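Local coordinates for protein flavodoxin (Bacteroides uniformis, PDB 4J8P) that binds flavin mononucleotide and probably serves as a small electron-transfer flavoprotein, at residues Ile85-Trp90 with Pro114-Gly119; Val10-Ala15 with Gly32-Ile37; Ile97-Ile102 with Thr132-Ile137. One frame throughout, in Å; residues are numbered along the deposited sequence.

Following the chain from the N terminus, contact 2 comes first: strand 7-12 runs into the phosphate end of the FMN site, helix 18-30 carries the chain back, and strand 33-36 closes the loop beside it. Contact 1 then pairs strand 80-88 with strand 111-117 after the return through helix 96-102. That helix supplies the first segment of contact 3, whose second segment, 132-137, takes in the end of helix 124-133 and the turn after it, so contacts 1 and 3 cross along the chain. Strands 7-12 and 80-88 are neighbours, which makes contacts 1 and 2 parts of one parallel sheet. Contact 3 lies on the face of that sheet where I98, F101 and I102 pack on I85.

Contact 1 of 3, residues Ile85-Trp90 with Pro114-Gly119; sequences IGFPIW and PFATSG. With FMN (flavin mononucleotide), chain B.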
loop_
_atom_site.group_PDB
_atom_site.type_symbol
_atom_site.label_atom_id
_atom_site.label_comp_id
_atom_site.label_asym_id
_atom_site.label_seq_id
_atom_site.Cartn_x
_atom_site.Cartn_y
_atom_site.Cartn_z
ATOM N N ILE A 85 3.213 4.005 -0.403
ATOM C CA ILE A 85 2.686 2.635 -0.468
ATOM C C ILE A 85 1.207 2.728 -0.249
ATOM O O ILE A 85 0.776 3.151 0.829
ATOM C CB ILE A 85 3.359 1.699 0.572
ATOM C CG1 ILE A 85 4.887 1.662 0.347
ATOM C CG2 ILE A 85 2.731 0.278 0.464
ATOM C CD1 ILE A 85 5.598 0.746 1.336
ATOM N N GLY A 86 0.426 2.387 -1.271
ATOM C CA GLY A 86 -1.027 2.487 -1.174
ATOM C C GLY A 86 -1.715 1.149 -1.085
ATOM O O GLY A 86 -1.250 0.171 -1.679
ATOM N N PHE A 87 -2.838 1.123 -0.387
ATOM C CA PHE A 87 -3.593 -0.129 -0.258
ATOM C C PHE A 87 -5.015 0.099 0.173
ATOM O O PHE A 87 -5.302 1.107 0.811
ATOM C CB PHE A 87 -2.927 -1.047 0.810
ATOM C CG PHE A 87 -2.513 -0.311 2.073
ATOM C CD1 PHE A 87 -1.241 0.253 2.181
ATOM C CD2 PHE A 87 -3.398 -0.190 3.156
ATOM C CE1 PHE A 87 -0.863 0.971 3.323
ATOM C CE2 PHE A 87 -3.036 0.548 4.295
ATOM C CZ PHE A 87 -1.752 1.099 4.386
ATOM N N PRO A 88 -5.911 -0.859 -0.102
ATOM C CA PRO A 88 -7.227 -0.800 0.552
ATOM C C PRO A 88 -7.121 -1.179 2.025
ATOM O O PRO A 88 -6.245 -1.965 2.365
ATOM C CB PRO A 88 -8.031 -1.875 -0.164
ATOM C CG PRO A 88 -6.980 -2.916 -0.603
ATOM C CD PRO A 88 -5.714 -2.104 -0.899
ATOM N N ILE A 89 -8.002 -0.661 2.880
ATOM C CA ILE A 89 -7.999 -1.119 4.262
ATOM C C ILE A 89 -8.768 -2.438 4.310
ATOM O O ILE A 89 -9.921 -2.476 3.868
ATOM C CB ILE A 89 -8.682 -0.073 5.164
ATOM C CG1 ILE A 89 -7.899 1.247 5.204
ATOM C CG2 ILE A 89 -8.923 -0.634 6.589
ATOM C CD1 ILE A 89 -6.529 1.177 5.750
ATOM N N TRP A 90 -8.148 -3.493 4.868
ATOM C CA TRP A 90 -8.816 -4.772 5.077
ATOM C C TRP A 90 -8.843 -5.025 6.573
ATOM O O TRP A 90 -7.783 -5.180 7.209
ATOM C CB TRP A 90 -8.092 -5.894 4.341
ATOM C CG TRP A 90 -8.294 -5.925 2.848
ATOM C CD1 TRP A 90 -8.967 -5.023 2.063
ATOM C CD2 TRP A 90 -7.796 -6.937 1.966
ATOM N NE1 TRP A 90 -8.928 -5.430 0.733
ATOM C CE2 TRP A 90 -8.219 -6.607 0.657
ATOM C CE3 TRP A 90 -7.024 -8.097 2.166
ATOM C CZ2 TRP A 90 -7.834 -7.364 -0.454
ATOM C CZ3 TRP A 90 -6.686 -8.873 1.070
ATOM C CH2 TRP A 90 -7.107 -8.516 -0.218
ATOM N N PRO A 114 2.458 5.840 3.767
ATOM C CA PRO A 114 1.311 4.997 3.420
ATOM C C PRO A 114 0.081 5.813 3.043
ATOM O O PRO A 114 -0.188 6.878 3.614
ATOM C CB PRO A 114 1.053 4.189 4.696
ATOM C CG PRO A 114 1.521 5.126 5.844
ATOM C CD PRO A 114 2.576 6.059 5.234
ATOM N N PHE A 115 -0.683 5.317 2.064
ATOM C CA PHE A 115 -1.987 5.936 1.759
ATOM C C PHE A 115 -2.988 4.797 1.521
ATOM O O PHE A 115 -2.577 3.649 1.264
ATOM C CB PHE A 115 -1.924 6.940 0.590
ATOM C CG PHE A 115 -1.609 6.338 -0.759
ATOM C CD1 PHE A 115 -0.297 6.112 -1.144
ATOM C CD2 PHE A 115 -2.628 6.045 -1.664
ATOM C CE1 PHE A 115 -0.004 5.569 -2.392
ATOM C CE2 PHE A 115 -2.334 5.501 -2.925
ATOM C CZ PHE A 115 -1.027 5.287 -3.290
ATOM N N ALA A 116 -4.273 5.091 1.674
ATOM C CA ALA A 116 -5.249 4.015 1.576
ATOM C C ALA A 116 -6.596 4.483 1.096
ATOM O O ALA A 116 -6.867 5.686 1.004
ATOM C CB ALA A 116 -5.411 3.372 2.972
ATOM N N THR A 117 -7.443 3.509 0.738
ATOM C CA THR A 117 -8.860 3.757 0.482
ATOM C C THR A 117 -9.634 2.772 1.345
ATOM O O THR A 117 -9.094 1.724 1.721
ATOM C CB THR A 117 -9.229 3.642 -1.009
ATOM O OG1 THR A 117 -9.134 2.280 -1.420
ATOM C CG2 THR A 117 -8.333 4.541 -1.895
ATOM N N SER A 118 -10.861 3.127 1.709
ATOM C CA SER A 118 -11.657 2.258 2.584
ATOM C C SER A 118 -13.135 2.484 2.391
ATOM O O SER A 118 -13.530 3.488 1.805
ATOM C CB SER A 118 -11.315 2.557 4.045
ATOM O OG SER A 118 -11.776 3.857 4.398
ATOM N N GLY A 119 -13.950 1.583 2.944
ATOM C CA GLY A 119 -15.393 1.781 2.965
ATOM C C GLY A 119 -15.741 2.962 3.860
ATOM O O GLY A 119 -16.579 3.796 3.500
HETATM N N1 FMN B . -13.320 -0.974 4.483
HETATM C C2 FMN B . -13.310 -0.366 5.713
HETATM O O2 FMN B . -13.780 0.762 5.892
HETATM N N3 FMN B . -12.833 -1.065 6.829
HETATM C C4 FMN B . -12.385 -2.375 6.830
HETATM O O4 FMN B . -11.925 -2.864 7.865
HETATM C C4A FMN B . -12.482 -3.043 5.534
HETATM N N5 FMN B . -12.205 -4.330 5.472
HETATM C C5A FMN B . -12.296 -4.958 4.235
HETATM C C6 FMN B . -11.941 -6.311 4.147
HETATM C C7 FMN B . -11.912 -6.973 2.925
HETATM C C7M FMN B . -11.392 -8.385 2.866
HETATM C C8 FMN B . -12.281 -6.279 1.755
HETATM C C8M FMN B . -12.207 -6.932 0.399
HETATM C C9 FMN B . -12.660 -4.945 1.845
HETATM C C9A FMN B . -12.665 -4.265 3.065
HETATM N N10 FMN B . -12.995 -2.880 3.180
HETATM C C10 FMN B . -12.931 -2.246 4.393
HETATM C "C1'" FMN B . -13.376 -2.133 1.958
HETATM C "C2'" FMN B . -12.167 -1.641 1.161
HETATM O "O2'" FMN B . -11.165 -1.055 1.991
HETATM C "C3'" FMN B . -12.542 -0.619 0.087
HETATM O "O3'" FMN B . -13.676 -1.087 -0.654
HETATM C "C4'" FMN B . -11.361 -0.293 -0.832
HETATM O "O4'" FMN B . -11.591 0.989 -1.415
HETATM C "C5'" FMN B . -11.210 -1.340 -1.923
HETATM O "O5'" FMN B . -10.035 -0.966 -2.649
HETATM P P FMN B . -9.499 -1.685 -3.933
HETATM O O1P FMN B . -9.156 -3.112 -3.727
HETATM O O2P FMN B . -8.314 -0.839 -4.327
HETATM O O3P FMN B . -10.575 -1.516 -5.013
#
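The CA of G86 sits almost exactly over the centre of the F115 ring, 3.4 Å from its centroid and 11° off the ring normal, a CH-pi contact from a strand onto the aromatic residue beside it. Glycine suits the place because it has no side chain to hold the ring off, and F115 brings its ring over by setting CG between its own backbone N and carbonyl carbon (chi1 66°). Beneath this the backbones pair in parallel: F115 N donates to I85 O at 2.9 Å, F87 N to F115 O, T117 N to F87 O, and I89 N to T117 O. On the other face of the sheet the F87 ring lies beside P114 CB and A116 CB, and the small A116 methyl also meets I89 CD1 at 3.7 Å. The two strands, 80-88 and 111-117, belong to a right-handed beta-alpha-beta unit of the flavodoxin-like fold, and their C-terminal ends open into the FMN site. There T117 OG1 is hydrogen-bonded to FMN O4' at 2.8 Å and also to T19 OG1. FMN O2' donates to I89 O at 2.7 Å, while G119 N reaches the flavin N1 at 3.1 Å with a fairly straight bond (162°). W90 lays one face of its indole against the dimethylbenzene end of the flavin, CD1 lying 3.6 Å from FMN C8.

Contact 2 of 3, residues Val10-Ala15 with Gly32-Ile37; sequences VAYFSA and GTFYEI. With FMN (flavin mononucleotide), chain B; SO4 (sulfate ion), chain K.
Strand 7-12, helix 18-30 and strand 33-36 form the first beta-alpha-beta unit of the flavodoxin-like fold, and the loop following strand 7-12 holds the FMN phosphate. The two strands run parallel, with V10 N donating to T33 O at 2.8 Å, Y35 N to V10 O, Y12 N to Y35 O and I37 N to Y12 O at 2.7 Å. Y12 has the most surface buried here. A chi1 of 74° folds its ring back over the main chain and turns it toward the neighbouring strand. Y12 CE1 comes over one face of the F34 ring, 3.4 Å from F34 CZ, but the rings are slid apart and tilted by 27°, so they barely overlap. The flat aromatic also suits E36, whose extended chain runs obliquely past the phenol and brings CD to 3.6 Å from Y12 OH, with the carboxylate plane turned 12° from the ring. On the other face, A11 offers only a methyl and so admits the edge of the larger Y35 ring at CD2; I37 CD1 also reaches this methyl. Y35 OH donates to O4 of a sulfate ion, probably from the crystallisation liquor. Farther along, a water accepts the N-H of S14 and can donate to E36 OE2 and I37 O, sharing its protons among the acceptors in reach and linking the two segments. S14 and A15 finish at the cofactor: the short serine side chain sends its OG to FMN O2P at 2.7 Å, and A15 N donates to FMN O1P at 2.8 Å.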
loop_
_atom_site.group_PDB
_atom_site.type_symbol
_atom_site.label_atom_id
_atom_site.label_comp_id
_atom_site.label_asym_id
_atom_site.label_seq_id
_atom_site.Cartn_x
_atom_site.Cartn_y
_atom_site.Cartn_z
ATOM N N VAL A 10 5.609 5.354 -6.486
ATOM C CA VAL A 10 4.259 5.238 -5.923
ATOM C C VAL A 10 3.879 3.791 -6.149
ATOM O O VAL A 10 3.549 3.420 -7.282
ATOM C CB VAL A 10 3.238 6.241 -6.500
ATOM C CG1 VAL A 10 1.826 5.984 -5.972
ATOM C CG2 VAL A 10 3.679 7.669 -6.203
ATOM N N ALA A 11 4.030 2.965 -5.106
ATOM C CA ALA A 11 3.703 1.546 -5.142
ATOM C C ALA A 11 2.315 1.340 -4.565
ATOM O O ALA A 11 1.941 2.038 -3.611
ATOM C CB ALA A 11 4.725 0.764 -4.335
ATOM N N TYR A 12 1.530 0.442 -5.150
ATOM C CA TYR A 12 0.187 0.246 -4.600
ATOM C C TYR A 12 -0.302 -1.154 -4.841
ATOM O O TYR A 12 0.072 -1.777 -5.850
ATOM C CB TYR A 12 -0.825 1.245 -5.235
ATOM C CG TYR A 12 -1.173 0.871 -6.648
ATOM C CD1 TYR A 12 -0.345 1.233 -7.705
ATOM C CD2 TYR A 12 -2.292 0.090 -6.928
ATOM C CE1 TYR A 12 -0.606 0.803 -9.001
ATOM C CE2 TYR A 12 -2.558 -0.351 -8.217
ATOM C CZ TYR A 12 -1.727 0.032 -9.251
ATOM O OH TYR A 12 -1.982 -0.329 -10.544
ATOM N N PHE A 13 -1.192 -1.604 -3.944
ATOM C CA PHE A 13 -1.935 -2.845 -4.153
ATOM C C PHE A 13 -3.424 -2.470 -4.320
ATOM O O PHE A 13 -3.944 -1.627 -3.564
ATOM C CB PHE A 13 -1.731 -3.822 -2.975
ATOM C CG PHE A 13 -2.730 -4.952 -2.939
ATOM C CD1 PHE A 13 -2.713 -5.955 -3.907
ATOM C CD2 PHE A 13 -3.675 -5.025 -1.921
ATOM C CE1 PHE A 13 -3.665 -6.985 -3.881
ATOM C CE2 PHE A 13 -4.608 -6.074 -1.878
ATOM C CZ PHE A 13 -4.586 -7.054 -2.850
ATOM N N SER A 14 -4.124 -3.132 -5.275
ATOM C CA SER A 14 -5.537 -2.834 -5.446
ATOM C C SER A 14 -6.224 -4.080 -5.963
ATOM O O SER A 14 -5.768 -4.643 -6.964
ATOM C CB SER A 14 -5.705 -1.668 -6.425
ATOM O OG SER A 14 -7.065 -1.301 -6.622
ATOM N N ALA A 15 -7.271 -4.518 -5.286
ATOM C CA ALA A 15 -7.985 -5.728 -5.735
ATOM C C ALA A 15 -9.131 -5.412 -6.698
ATOM O O ALA A 15 -9.443 -6.249 -7.559
ATOM C CB ALA A 15 -8.526 -6.506 -4.532
ATOM N N GLY A 32 6.015 10.683 -9.794
ATOM C CA GLY A 32 6.619 9.435 -9.384
ATOM C C GLY A 32 6.406 8.312 -10.367
ATOM O O GLY A 32 5.571 8.410 -11.272
ATOM N N THR A 33 7.201 7.262 -10.211
ATOM C CA THR A 33 7.066 6.039 -10.997
ATOM C C THR A 33 5.864 5.284 -10.449
ATOM O O THR A 33 5.793 5.044 -9.239
ATOM C CB THR A 33 8.326 5.203 -10.915
ATOM O OG1 THR A 33 9.400 5.929 -11.511
ATOM C CG2 THR A 33 8.166 3.844 -11.614
ATOM N N PHE A 34 4.912 4.943 -11.330
ATOM C CA PHE A 34 3.681 4.212 -10.969
ATOM C C PHE A 34 4.012 2.733 -10.966
ATOM O O PHE A 34 4.470 2.192 -11.981
ATOM C CB PHE A 34 2.552 4.581 -11.944
ATOM C CG PHE A 34 1.190 3.978 -11.687
ATOM C CD1 PHE A 34 0.384 4.450 -10.650
ATOM C CD2 PHE A 34 0.633 3.086 -12.589
ATOM C CE1 PHE A 34 -0.916 3.953 -10.476
ATOM C CE2 PHE A 34 -0.656 2.578 -12.400
ATOM C CZ PHE A 34 -1.429 3.035 -11.363
ATOM N N TYR A 35 3.825 2.074 -9.809
ATOM C CA TYR A 35 4.241 0.688 -9.665
ATOM C C TYR A 35 3.165 -0.135 -8.977
ATOM O O TYR A 35 2.776 0.208 -7.867
ATOM C CB TYR A 35 5.554 0.610 -8.854
ATOM C CG TYR A 35 5.982 -0.810 -8.576
ATOM C CD1 TYR A 35 6.643 -1.560 -9.545
ATOM C CD2 TYR A 35 5.627 -1.449 -7.386
ATOM C CE1 TYR A 35 6.960 -2.897 -9.334
ATOM C CE2 TYR A 35 5.926 -2.789 -7.171
ATOM C CZ TYR A 35 6.600 -3.510 -8.142
ATOM O OH TYR A 35 6.895 -4.830 -7.942
ATOM N N GLU A 36 2.755 -1.254 -9.587
ATOM C CA GLU A 36 1.752 -2.088 -8.938
ATOM C C GLU A 36 2.384 -3.252 -8.191
ATOM O O GLU A 36 3.173 -4.007 -8.761
ATOM C CB GLU A 36 0.760 -2.611 -9.992
ATOM C CG GLU A 36 -0.384 -3.410 -9.373
ATOM C CD GLU A 36 -1.451 -3.877 -10.343
ATOM O OE1 GLU A 36 -1.211 -3.872 -11.577
ATOM O OE2 GLU A 36 -2.506 -4.327 -9.854
ATOM N N ILE A 37 1.978 -3.432 -6.920
ATOM C CA ILE A 37 2.327 -4.560 -6.083
ATOM C C ILE A 37 1.423 -5.663 -6.506
ATOM O O ILE A 37 0.189 -5.578 -6.346
ATOM C CB ILE A 37 2.171 -4.226 -4.584
ATOM C CG1 ILE A 37 3.070 -3.050 -4.191
ATOM C CG2 ILE A 37 2.442 -5.503 -3.714
ATOM C CD1 ILE A 37 2.712 -2.469 -2.797
HETATM N N1 FMN B . -13.320 -0.974 4.483
HETATM C C2 FMN B . -13.310 -0.366 5.713
HETATM O O2 FMN B . -13.780 0.762 5.892
HETATM N N3 FMN B . -12.833 -1.065 6.829
HETATM C C4 FMN B . -12.385 -2.375 6.830
HETATM O O4 FMN B . -11.925 -2.864 7.865
HETATM C C4A FMN B . -12.482 -3.043 5.534
HETATM N N5 FMN B . -12.205 -4.330 5.472
HETATM C C5A FMN B . -12.296 -4.958 4.235
HETATM C C6 FMN B . -11.941 -6.311 4.147
HETATM C C7 FMN B . -11.912 -6.973 2.925
HETATM C C7M FMN B . -11.392 -8.385 2.866
HETATM C C8 FMN B . -12.281 -6.279 1.755
HETATM C C8M FMN B . -12.207 -6.932 0.399
HETATM C C9 FMN B . -12.660 -4.945 1.845
HETATM C C9A FMN B . -12.665 -4.265 3.065
HETATM N N10 FMN B . -12.995 -2.880 3.180
HETATM C C10 FMN B . -12.931 -2.246 4.393
HETATM C "C1'" FMN B . -13.376 -2.133 1.958
HETATM C "C2'" FMN B . -12.167 -1.641 1.161
HETATM O "O2'" FMN B . -11.165 -1.055 1.991
HETATM C "C3'" FMN B . -12.542 -0.619 0.087
HETATM O "O3'" FMN B . -13.676 -1.087 -0.654
HETATM C "C4'" FMN B . -11.361 -0.293 -0.832
HETATM O "O4'" FMN B . -11.591 0.989 -1.415
HETATM C "C5'" FMN B . -11.210 -1.340 -1.923
HETATM O "O5'" FMN B . -10.035 -0.966 -2.649
HETATM P P FMN B . -9.499 -1.685 -3.933
HETATM O O1P FMN B . -9.156 -3.112 -3.727
HETATM O O2P FMN B . -8.314 -0.839 -4.327
HETATM O O3P FMN B . -10.575 -1.516 -5.013
HETATM S S SO4 K . 7.322 -5.969 -11.406
HETATM O O1 SO4 K . 8.186 -6.887 -12.159
HETATM O O2 SO4 K . 6.962 -4.809 -12.244
HETATM O O3 SO4 K . 6.081 -6.606 -10.999
HETATM O O4 SO4 K . 8.048 -5.604 -10.177
HETATM O O HOH W 1 -2.457 -4.825 -7.110
#

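Contact 3 of 3, residues Ile97-Ile102 with Thr132-Ile137; sequences IINTFI and TNYPGI
Y134 and I102 bury the most surface here, with N99 third, and the tyrosine ring is what the other two grip. I102 presents its CG2 methyl squarely to one face of the Y134 ring, 3.6 Å from the centroid and only 4° off the normal, a CH-pi contact. A beta-branched residue does this well because both branches can be used: with CG2 anti to the backbone N the methyl faces the ring centre, while the CD1 end of the longer branch reaches 3.9 Å from Y134 CE2. The same CG2 also meets I137 CD1 at 3.8 Å, so one methyl touches both the ring and the isoleucine that ends the turn. One helical turn before I102, N99 reaches the phenol end. Its ND2 donates to Y134 OH at 3.0 Å with a nearly straight bond (163°), and the hydroxyl lies in the plane of the amide. The long axes of the two side chains cross at about a right angle, their flat groups turned 39° apart. An asparagine is suitable because its short chain carries an N-H donor to the rim of the ring. That hydroxyl is hydrogen-bonded as well to E103, so the N99 side-chain amide and the carboxylate of E103, just past the end of that helix, both hold it and would limit swinging of the ring. On the face opposite I102, N133 ND2 lies above the rim of the tyrosine ring. Y134 is the first residue to leave helix 124-133 and begins a type I beta turn to I137. The arrangement packs helix 96-102 against the turn leading from helix 124-133 into edge strand 138-144, on one face of the doubly wound, three-layer alpha/beta/alpha sandwich of the flavodoxin-like fold.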
loop_
_atom_site.group_PDB
_atom_site.type_symbol
_atom_site.label_atom_id
_atom_site.label_comp_id
_atom_site.label_asym_id
_atom_site.label_seq_id
_atom_site.Cartn_x
_atom_site.Cartn_y
_atom_site.Cartn_z
ATOM N N ILE A 97 -0.174 -8.627 1.719
ATOM C CA ILE A 97 0.782 -8.502 0.608
ATOM C C ILE A 97 1.644 -7.235 0.808
ATOM O O ILE A 97 2.745 -7.159 0.289
ATOM C CB ILE A 97 0.078 -8.531 -0.750
ATOM C CG1 ILE A 97 1.111 -8.741 -1.864
ATOM C CG2 ILE A 97 -0.802 -7.261 -0.957
ATOM C CD1 ILE A 97 0.507 -8.906 -3.201
ATOM N N ILE A 98 1.149 -6.232 1.572
ATOM C CA ILE A 98 1.977 -5.036 1.835
ATOM C C ILE A 98 3.168 -5.428 2.704
ATOM O O ILE A 98 4.285 -4.943 2.468
ATOM C CB ILE A 98 1.107 -3.956 2.494
ATOM C CG1 ILE A 98 -0.007 -3.502 1.502
ATOM C CG2 ILE A 98 2.003 -2.754 2.995
ATOM C CD1 ILE A 98 0.548 -2.968 0.090
ATOM N N ASN A 99 2.954 -6.341 3.665
ATOM C CA ASN A 99 4.067 -6.858 4.469
ATOM C C ASN A 99 5.038 -7.635 3.556
ATOM O O ASN A 99 6.256 -7.486 3.683
ATOM C CB ASN A 99 3.560 -7.743 5.590
ATOM C CG ASN A 99 2.632 -6.993 6.520
ATOM O OD1 ASN A 99 1.421 -7.066 6.357
ATOM N ND2 ASN A 99 3.197 -6.298 7.505
ATOM N N THR A 100 4.503 -8.456 2.620
ATOM C CA THR A 100 5.424 -9.171 1.729
ATOM C C THR A 100 6.285 -8.180 0.949
ATOM O O THR A 100 7.498 -8.373 0.845
ATOM C CB THR A 100 4.637 -10.045 0.744
ATOM O OG1 THR A 100 3.723 -10.846 1.481
ATOM C CG2 THR A 100 5.581 -10.972 -0.075
ATOM N N PHE A 101 5.651 -7.121 0.415
ATOM C CA PHE A 101 6.347 -6.114 -0.366
ATOM C C PHE A 101 7.468 -5.451 0.463
ATOM O O PHE A 101 8.611 -5.395 0.007
ATOM C CB PHE A 101 5.325 -5.084 -0.870
ATOM C CG PHE A 101 5.920 -3.917 -1.590
ATOM C CD1 PHE A 101 6.480 -4.068 -2.862
ATOM C CD2 PHE A 101 5.978 -2.668 -0.986
ATOM C CE1 PHE A 101 7.058 -2.972 -3.527
ATOM C CE2 PHE A 101 6.532 -1.569 -1.665
ATOM C CZ PHE A 101 7.058 -1.728 -2.925
ATOM N N ILE A 102 7.144 -4.947 1.656
ATOM C CA ILE A 102 8.144 -4.257 2.500
ATOM C C ILE A 102 9.294 -5.217 2.853
ATOM O O ILE A 102 10.450 -4.813 2.921
ATOM C CB ILE A 102 7.456 -3.672 3.761
ATOM C CG1 ILE A 102 6.495 -2.553 3.327
ATOM C CG2 ILE A 102 8.473 -3.193 4.826
ATOM C CD1 ILE A 102 5.511 -2.091 4.476
ATOM N N THR A 132 4.959 0.134 13.705
ATOM C CA THR A 132 5.401 -0.691 14.846
ATOM C C THR A 132 6.162 -1.942 14.335
ATOM O O THR A 132 7.148 -2.369 14.949
ATOM C CB THR A 132 4.168 -1.053 15.721
ATOM O OG1 THR A 132 3.508 0.155 16.131
ATOM C CG2 THR A 132 4.549 -1.870 16.995
ATOM N N ASN A 133 5.718 -2.515 13.216
ATOM C CA ASN A 133 6.372 -3.722 12.708
ATOM C C ASN A 133 7.672 -3.417 11.991
ATOM O O ASN A 133 8.555 -4.293 11.938
ATOM C CB ASN A 133 5.440 -4.470 11.776
ATOM C CG ASN A 133 5.824 -5.926 11.732
ATOM O OD1 ASN A 133 5.894 -6.597 12.766
ATOM N ND2 ASN A 133 6.206 -6.409 10.567
ATOM N N TYR A 134 7.811 -2.167 11.453
ATOM C CA TYR A 134 9.007 -1.778 10.678
ATOM C C TYR A 134 9.591 -0.492 11.249
ATOM O O TYR A 134 9.549 0.563 10.595
ATOM C CB TYR A 134 8.655 -1.613 9.193
ATOM C CG TYR A 134 8.002 -2.854 8.630
ATOM C CD1 TYR A 134 8.717 -4.040 8.497
ATOM C CD2 TYR A 134 6.659 -2.855 8.278
ATOM C CE1 TYR A 134 8.111 -5.195 8.016
ATOM C CE2 TYR A 134 6.038 -4.009 7.793
ATOM C CZ TYR A 134 6.776 -5.173 7.652
ATOM O OH TYR A 134 6.170 -6.322 7.197
ATOM N N PRO A 135 10.163 -0.565 12.469
ATOM C CA PRO A 135 10.622 0.667 13.130
ATOM C C PRO A 135 11.902 1.269 12.544
ATOM O O PRO A 135 12.281 2.368 12.958
ATOM C CB PRO A 135 10.829 0.226 14.591
ATOM C CG PRO A 135 11.130 -1.229 14.508
ATOM C CD PRO A 135 10.311 -1.745 13.355
ATOM N N GLY A 136 12.538 0.563 11.614
ATOM C CA GLY A 136 13.746 1.023 10.942
ATOM C C GLY A 136 13.452 1.921 9.755
ATOM O O GLY A 136 14.371 2.518 9.194
ATOM N N ILE A 137 12.179 2.001 9.338
ATOM C CA ILE A 137 11.825 2.810 8.173
ATOM C C ILE A 137 11.465 4.236 8.609
ATOM O O ILE A 137 10.884 4.427 9.678
ATOM C CB ILE A 137 10.651 2.114 7.453
ATOM C CG1 ILE A 137 11.218 0.891 6.690
ATOM C CG2 ILE A 137 9.880 3.049 6.525
ATOM C CD1 ILE A 137 10.113 0.024 6.026
#